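Long-range contact in multiheme cytochrome cf (PDB 6QVM), which probably carries electrons through a chain of c-type hemes from the cell surface to insoluble extracellular Fe(III) acceptors: residues Pro218-Cys229 with Cys351-Ala362. Numbering follows the deposited sequence.
Sequences PAPTAYAGTKKC and CEACHGPGALHA. With HEC (heme c), chain G.
Glu352 reaches across to the backbone of Ala224 and Gly225 and holds it with both carboxylate oxygens. OE1 of Glu352 receives Ala224 N at 2.7 Å on its syn lone pair, with an N-H...O angle of 165°, while its anti lone pair takes Gly358 N of its own segment. Gly225 N meets Glu352 OE2 at 2.8 Å, again on the syn side but tilted 28° out of the carboxylate plane. Glu352 turns its CG to the side of its backbone N (chi1 -65°) and then runs on nearly straight, which brings the carboxylate up to these amides. A glutamine here would probably leave at least one of these amides facing an NH2 instead of an acceptor. Two further bonds flank this grip: Ala359 N to Ala222 O at 3.1 Å, and Cys351 N to Thr226 OG1, a hydroxyl also hydrogen-bonded to Glu346.

Apolar packing adds to the polar contacts. Pro357 CA lies over one face of the Tyr223 ring, 3.9 Å from its centroid in a CH-pi contact, whereas Glu352 CB comes to the ring edge, 3.5 Å from CD2 of Tyr223. Ala359 CB packs 3.6 Å from Ala222 CB and also meets Pro218 CB.

Heme c is shared between the segments: Cys229 SG is covalently bonded to its vinyl-derived CAB, and His361 NE2 coordinates the iron, with His233 as the second axial ligand. Cys351, Cys354 and His355 form the CXXCH motif of a neighbouring heme, where His480 completes the bis-histidine pair. The contact thus lays the loop leading into helix 226-233 across helices 352-355 and 359-362, joining the binding elements of two adjacent hemes.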
ATOM      1  N   PRO A 218      17.768   3.918  15.229  1.00 35.00           N
ATOM      2  CA  PRO A 218      17.037   2.647  15.304  1.00 35.73           C
ATOM      3  C   PRO A 218      17.749   1.528  14.565  1.00 38.39           C
ATOM      4  O   PRO A 218      18.477   1.750  13.595  1.00 35.25           O
ATOM      5  CB  PRO A 218      15.691   2.963  14.629  1.00 25.30           C
ATOM      6  CG  PRO A 218      15.632   4.465  14.537  1.00 29.29           C
ATOM      7  CD  PRO A 218      17.056   4.904  14.405  1.00 29.48           C
ATOM      8  N   ALA A 219      17.519   0.307  15.041  1.00 30.72           N
ATOM      9  CA  ALA A 219      18.083  -0.865  14.399  1.00 32.88           C
ATOM     10  C   ALA A 219      17.438  -1.084  13.029  1.00 34.27           C
ATOM     11  O   ALA A 219      16.313  -0.637  12.785  1.00 34.21           O
ATOM     12  CB  ALA A 219      17.878  -2.095  15.277  1.00 26.58           C
ATOM     13  N   PRO A 220      18.128  -1.771  12.114  1.00 38.57           N
ATOM     14  CA  PRO A 220      17.529  -2.034  10.794  1.00 32.18           C
ATOM     15  C   PRO A 220      16.233  -2.821  10.860  1.00 33.87           C
ATOM     16  O   PRO A 220      15.481  -2.825   9.882  1.00 36.72           O
ATOM     17  CB  PRO A 220      18.620  -2.825  10.059  1.00 29.02           C
ATOM     18  CG  PRO A 220      19.892  -2.462  10.770  1.00 31.43           C
ATOM     19  CD  PRO A 220      19.506  -2.283  12.207  1.00 35.33           C
ATOM     20  N   THR A 221      15.936  -3.464  11.986  1.00 31.99           N
ATOM     21  CA  THR A 221      14.775  -4.328  12.115  1.00 33.21           C
ATOM     22  C   THR A 221      13.618  -3.683  12.867  1.00 36.19           C
ATOM     23  O   THR A 221      12.561  -4.310  12.999  1.00 31.70           O
ATOM     24  CB  THR A 221      15.173  -5.621  12.828  1.00 39.23           C
ATOM     25  OG1 THR A 221      15.897  -5.286  14.015  1.00 38.13           O
ATOM     26  CG2 THR A 221      16.047  -6.479  11.924  1.00 27.81           C
ATOM     27  N   ALA A 222      13.777  -2.452  13.352  1.00 30.13           N
ATOM     28  CA  ALA A 222      12.754  -1.817  14.173  1.00 26.77           C
ATOM     29  C   ALA A 222      11.662  -1.203  13.305  1.00 24.49           C
ATOM     30  O   ALA A 222      11.900  -0.798  12.164  1.00 24.01           O
ATOM     31  CB  ALA A 222      13.367  -0.744  15.075  1.00 18.45           C
ATOM     32  N   TYR A 223      10.459  -1.126  13.870  1.00 25.24           N
ATOM     33  CA  TYR A 223       9.295  -0.582  13.188  1.00 21.92           C
ATOM     34  C   TYR A 223       8.950   0.799  13.733  1.00 31.54           C
ATOM     35  O   TYR A 223       9.180   1.097  14.908  1.00 28.07           O
ATOM     36  CB  TYR A 223       8.091  -1.523  13.324  1.00 22.59           C
ATOM     37  CG  TYR A 223       8.201  -2.758  12.454  1.00 27.41           C
ATOM     38  CD1 TYR A 223       9.002  -3.831  12.836  1.00 23.80           C
ATOM     39  CD2 TYR A 223       7.515  -2.850  11.249  1.00 21.00           C
ATOM     40  CE1 TYR A 223       9.111  -4.960  12.050  1.00 20.51           C
ATOM     41  CE2 TYR A 223       7.622  -3.975  10.449  1.00 27.84           C
ATOM     42  CZ  TYR A 223       8.418  -5.027  10.858  1.00 32.94           C
ATOM     43  OH  TYR A 223       8.518  -6.142  10.064  1.00 24.58           O
ATOM     44  N   ALA A 224       8.392   1.643  12.862  1.00 33.55           N
ATOM     45  CA  ALA A 224       8.091   3.029  13.207  1.00 30.91           C
ATOM     46  C   ALA A 224       6.617   3.281  13.491  1.00 28.23           C
ATOM     47  O   ALA A 224       6.297   4.176  14.279  1.00 29.95           O
ATOM     48  CB  ALA A 224       8.545   3.963  12.082  1.00 27.28           C
ATOM     49  N   GLY A 225       5.720   2.519  12.873  1.00 26.29           N
ATOM     50  CA  GLY A 225       4.297   2.763  13.011  1.00 19.65           C
ATOM     51  C   GLY A 225       3.746   3.583  11.862  1.00 30.19           C
ATOM     52  O   GLY A 225       4.414   4.501  11.375  1.00 26.87           O
ATOM     53  N   THR A 226       2.535   3.245  11.409  1.00 26.60           N
ATOM     54  CA  THR A 226       1.944   3.917  10.255  1.00 29.11           C
ATOM     55  C   THR A 226       1.885   5.427  10.449  1.00 33.02           C
ATOM     56  O   THR A 226       2.143   6.196   9.516  1.00 29.15           O
ATOM     57  CB  THR A 226       0.545   3.349   9.999  1.00 25.99           C
ATOM     58  OG1 THR A 226       0.663   2.046   9.416  1.00 28.72           O
ATOM     59  CG2 THR A 226      -0.275   4.264   9.083  1.00 20.09           C
ATOM     60  N   LYS A 227       1.576   5.868  11.668  1.00 25.48           N
ATOM     61  CA  LYS A 227       1.406   7.296  11.919  1.00 34.07           C
ATOM     62  C   LYS A 227       2.698   8.057  11.639  1.00 30.76           C
ATOM     63  O   LYS A 227       2.667   9.193  11.147  1.00 30.86           O
ATOM     64  CB  LYS A 227       0.926   7.517  13.351  1.00 35.38           C
ATOM     65  CG  LYS A 227       0.139   8.798  13.566  1.00 49.93           C
ATOM     66  N   LYS A 228       3.848   7.439  11.922  1.00 30.35           N
ATOM     67  CA  LYS A 228       5.128   8.088  11.638  1.00 27.03           C
ATOM     68  C   LYS A 228       5.380   8.190  10.137  1.00 26.60           C
ATOM     69  O   LYS A 228       5.871   9.217   9.651  1.00 26.47           O
ATOM     70  CB  LYS A 228       6.266   7.332  12.324  1.00 30.14           C
ATOM     71  CG  LYS A 228       7.633   7.970  12.170  1.00 34.83           C
ATOM     72  CD  LYS A 228       8.042   8.724  13.426  1.00 45.34           C
ATOM     73  CE  LYS A 228       9.464   8.377  13.860  1.00 65.32           C
ATOM     74  NZ  LYS A 228      10.499   9.077  13.051  1.00 64.78           N
ATOM     75  N   CYS A 229       5.046   7.135   9.386  1.00 22.61           N
ATOM     76  CA  CYS A 229       5.159   7.192   7.931  1.00 17.59           C
ATOM     77  C   CYS A 229       4.329   8.335   7.362  1.00 24.71           C
ATOM     78  O   CYS A 229       4.791   9.073   6.484  1.00 25.38           O
ATOM     79  CB  CYS A 229       4.721   5.863   7.311  1.00 20.36           C
ATOM     80  SG  CYS A 229       5.417   4.377   8.078  1.00 24.00           S
ATOM     81  N   CYS A 351       1.688   0.340   7.000  1.00 23.19           N
ATOM     82  CA  CYS A 351       2.597   0.583   5.885  1.00 23.77           C
ATOM     83  C   CYS A 351       3.721  -0.437   5.855  1.00 25.86           C
ATOM     84  O   CYS A 351       4.076  -0.956   4.790  1.00 26.68           O
ATOM     85  CB  CYS A 351       3.188   1.990   5.973  1.00 22.08           C
ATOM     86  SG  CYS A 351       2.034   3.276   6.464  1.00 29.90           S
ATOM     87  N   GLU A 352       4.284  -0.741   7.018  1.00 22.16           N
ATOM     88  CA  GLU A 352       5.467  -1.583   7.087  1.00 24.18           C
ATOM     89  C   GLU A 352       5.166  -3.056   6.884  1.00 29.47           C
ATOM     90  O   GLU A 352       6.106  -3.856   6.809  1.00 29.78           O
ATOM     91  CB  GLU A 352       6.162  -1.352   8.424  1.00 22.31           C
ATOM     92  CG  GLU A 352       6.703   0.071   8.565  1.00 22.46           C
ATOM     93  CD  GLU A 352       7.007   0.455  10.006  1.00 29.99           C
ATOM     94  OE1 GLU A 352       8.207   0.575  10.355  1.00 23.20           O
ATOM     95  OE2 GLU A 352       6.038   0.621  10.785  1.00 25.63           O
ATOM     96  N   ALA A 353       3.889  -3.436   6.789  1.00 26.40           N
ATOM     97  CA  ALA A 353       3.581  -4.818   6.441  1.00 22.08           C
ATOM     98  C   ALA A 353       3.985  -5.118   5.004  1.00 26.55           C
ATOM     99  O   ALA A 353       4.284  -6.266   4.668  1.00 27.10           O
ATOM    100  CB  ALA A 353       2.097  -5.105   6.651  1.00 19.35           C
ATOM    101  N   CYS A 354       4.024  -4.096   4.157  1.00 23.76           N
ATOM    102  CA  CYS A 354       4.509  -4.211   2.787  1.00 24.78           C
ATOM    103  C   CYS A 354       5.888  -3.597   2.580  1.00 28.19           C
ATOM    104  O   CYS A 354       6.695  -4.142   1.822  1.00 29.28           O
ATOM    105  CB  CYS A 354       3.524  -3.546   1.821  1.00 27.07           C
ATOM    106  SG  CYS A 354       1.832  -4.163   1.925  1.00 28.44           S
ATOM    107  N   HIS A 355       6.194  -2.493   3.260  1.00 25.98           N
ATOM    108  CA  HIS A 355       7.445  -1.772   3.057  1.00 22.38           C
ATOM    109  C   HIS A 355       8.537  -2.213   4.017  1.00 28.45           C
ATOM    110  O   HIS A 355       9.649  -1.677   3.959  1.00 30.30           O
ATOM    111  CB  HIS A 355       7.211  -0.261   3.192  1.00 19.73           C
ATOM    112  CG  HIS A 355       6.315   0.305   2.136  1.00 25.89           C
ATOM    113  ND1 HIS A 355       6.752   0.587   0.860  1.00 21.47           N
ATOM    114  CD2 HIS A 355       4.999   0.626   2.162  1.00 28.51           C
ATOM    115  CE1 HIS A 355       5.747   1.065   0.147  1.00 25.53           C
ATOM    116  NE2 HIS A 355       4.673   1.102   0.915  1.00 30.33           N
ATOM    117  N   GLY A 356       8.244  -3.165   4.899  1.00 22.78           N
ATOM    118  CA  GLY A 356       9.229  -3.705   5.804  1.00 22.52           C
ATOM    119  C   GLY A 356       9.516  -2.791   6.978  1.00 29.61           C
ATOM    120  O   GLY A 356       8.949  -1.704   7.095  1.00 28.39           O
ATOM    121  N   PRO A 357      10.424  -3.210   7.858  1.00 38.88           N
ATOM    122  CA  PRO A 357      10.789  -2.373   9.011  1.00 31.65           C
ATOM    123  C   PRO A 357      11.280  -1.007   8.557  1.00 36.13           C
ATOM    124  O   PRO A 357      12.179  -0.901   7.724  1.00 31.38           O
ATOM    125  CB  PRO A 357      11.908  -3.174   9.688  1.00 36.74           C
ATOM    126  CG  PRO A 357      11.743  -4.582   9.169  1.00 32.47           C
ATOM    127  CD  PRO A 357      11.247  -4.426   7.772  1.00 31.26           C
ATOM    128  N   GLY A 358      10.685   0.048   9.106  1.00 23.65           N
ATOM    129  CA  GLY A 358      10.946   1.375   8.585  1.00 20.79           C
ATOM    130  C   GLY A 358      11.409   2.407   9.595  1.00 22.53           C
ATOM    131  O   GLY A 358      11.466   3.597   9.276  1.00 23.13           O
ATOM    132  N   ALA A 359      11.752   1.971  10.811  1.00 22.81           N
ATOM    133  CA  ALA A 359      12.165   2.918  11.845  1.00 26.64           C
ATOM    134  C   ALA A 359      13.442   3.642  11.438  1.00 31.55           C
ATOM    135  O   ALA A 359      13.551   4.867  11.576  1.00 33.40           O
ATOM    136  CB  ALA A 359      12.351   2.203  13.180  1.00 18.68           C
ATOM    137  N   LEU A 360      14.433   2.895  10.947  1.00 26.67           N
ATOM    138  CA  LEU A 360      15.673   3.520  10.495  1.00 25.56           C
ATOM    139  C   LEU A 360      15.420   4.461   9.323  1.00 31.64           C
ATOM    140  O   LEU A 360      16.014   5.543   9.246  1.00 29.58           O
ATOM    141  CB  LEU A 360      16.699   2.454  10.118  1.00 29.50           C
ATOM    142  CG  LEU A 360      18.065   2.939   9.611  1.00 40.63           C
ATOM    143  CD1 LEU A 360      18.726   3.874  10.610  1.00 31.91           C
ATOM    144  CD2 LEU A 360      18.971   1.749   9.312  1.00 26.11           C
ATOM    145  N   HIS A 361      14.538   4.068   8.400  1.00 27.61           N
ATOM    146  CA  HIS A 361      14.170   4.958   7.303  1.00 24.80           C
ATOM    147  C   HIS A 361      13.463   6.205   7.822  1.00 33.60           C
ATOM    148  O   HIS A 361      13.751   7.326   7.388  1.00 27.95           O
ATOM    149  CB  HIS A 361      13.279   4.227   6.303  1.00 25.48           C
ATOM    150  CG  HIS A 361      12.596   5.141   5.340  1.00 30.31           C
ATOM    151  ND1 HIS A 361      13.268   5.781   4.322  1.00 26.52           N
ATOM    152  CD2 HIS A 361      11.307   5.547   5.256  1.00 28.63           C
ATOM    153  CE1 HIS A 361      12.417   6.522   3.634  1.00 29.94           C
ATOM    154  NE2 HIS A 361      11.222   6.407   4.187  1.00 30.29           N
ATOM    155  N   ALA A 362      12.537   6.028   8.769  1.00 28.41           N
ATOM    156  CA  ALA A 362      11.760   7.150   9.281  1.00 32.39           C
ATOM    157  C   ALA A 362      12.614   8.156  10.044  1.00 33.24           C
ATOM    158  O   ALA A 362      12.203   9.312  10.192  1.00 33.30           O
ATOM    159  CB  ALA A 362      10.635   6.639  10.183  1.00 25.89           C
TER
HETATM  160 FE   HEC G 703       9.767   7.507   3.546  1.00 24.11          FE
HETATM  161  CHA HEC G 703      11.244   7.477   0.443  1.00 25.14           C
HETATM  162  CHB HEC G 703       7.996   4.675   2.719  1.00 19.20           C
HETATM  163  CHC HEC G 703       8.519   7.331   6.745  1.00 27.91           C
HETATM  164  CHD HEC G 703      11.007  10.635   4.225  1.00 25.37           C
HETATM  165  NA  HEC G 703       9.619   6.317   1.893  1.00 19.53           N
HETATM  166  C1A HEC G 703      10.343   6.468   0.723  1.00 26.85           C
HETATM  167  C2A HEC G 703       9.973   5.388  -0.171  1.00 24.70           C
HETATM  168  C3A HEC G 703       9.075   4.618   0.455  1.00 25.30           C
HETATM  169  C4A HEC G 703       8.835   5.189   1.761  1.00 23.93           C
HETATM  170  CMA HEC G 703       8.410   3.350  -0.121  1.00 20.03           C
HETATM  171  CAA HEC G 703      10.543   5.169  -1.587  1.00 22.72           C
HETATM  172  CBA HEC G 703      11.832   4.359  -1.436  1.00 32.09           C
HETATM  173  CGA HEC G 703      12.462   4.116  -2.785  1.00 40.63           C
HETATM  174  O1A HEC G 703      12.580   5.079  -3.594  1.00 40.77           O
HETATM  175  O2A HEC G 703      12.849   2.944  -3.042  1.00 37.97           O
HETATM  176  NB  HEC G 703       8.446   6.268   4.539  1.00 23.91           N
HETATM  177  C1B HEC G 703       7.970   5.066   4.044  1.00 19.74           C
HETATM  178  C2B HEC G 703       7.448   4.296   5.162  1.00 21.07           C
HETATM  179  C3B HEC G 703       7.580   5.042   6.277  1.00 22.37           C
HETATM  180  C4B HEC G 703       8.216   6.292   5.900  1.00 21.53           C
HETATM  181  CMB HEC G 703       6.798   2.899   5.031  1.00 20.25           C
HETATM  182  CAB HEC G 703       7.166   4.665   7.719  1.00 24.14           C
HETATM  183  CBB HEC G 703       8.076   3.539   8.259  1.00 25.86           C
HETATM  184  NC  HEC G 703       9.739   8.756   5.161  1.00 20.49           N
HETATM  185  C1C HEC G 703       9.174   8.487   6.392  1.00 22.64           C
HETATM  186  C2C HEC G 703       9.515   9.549   7.317  1.00 28.69           C
HETATM  187  C3C HEC G 703      10.143  10.510   6.607  1.00 27.93           C
HETATM  188  C4C HEC G 703      10.326  10.005   5.250  1.00 28.49           C
HETATM  189  CMC HEC G 703       8.987   9.655   8.770  1.00 22.22           C
HETATM  190  CAC HEC G 703      10.635  11.888   7.127  1.00 32.09           C
HETATM  191  CBC HEC G 703      11.697  11.705   8.225  1.00 31.83           C
HETATM  192  ND  HEC G 703      10.932   8.843   2.489  1.00 23.94           N
HETATM  193  C1D HEC G 703      11.347  10.072   3.004  1.00 25.45           C
HETATM  194  C2D HEC G 703      12.195  10.706   2.026  1.00 30.95           C
HETATM  195  C3D HEC G 703      12.282   9.728   0.849  1.00 27.15           C
HETATM  196  C4D HEC G 703      11.459   8.599   1.220  1.00 25.66           C
HETATM  197  CMD HEC G 703      12.887  12.074   2.161  1.00 26.87           C
HETATM  198  CAD HEC G 703      13.084   9.934  -0.452  1.00 28.88           C
HETATM  199  CBD HEC G 703      12.277  10.829  -1.382  1.00 32.60           C
HETATM  200  CGD HEC G 703      11.027  10.094  -1.784  1.00 39.03           C
HETATM  201  O1D HEC G 703      11.141   9.105  -2.553  1.00 45.02           O
HETATM  202  O2D HEC G 703       9.922  10.493  -1.334  1.00 42.36           O
HETATM  203  O   HOH W   1      14.255  -0.054  10.814  1.00 24.76           O
HETATM  204  O   HOH W   2       6.899  -6.205   7.907  1.00 26.68           O
HETATM  205  O   HOH W   3       3.605   0.595   9.519  1.00 26.64           O
HETATM  206  O   HOH W   4      12.169   6.414  13.471  1.00 34.85           O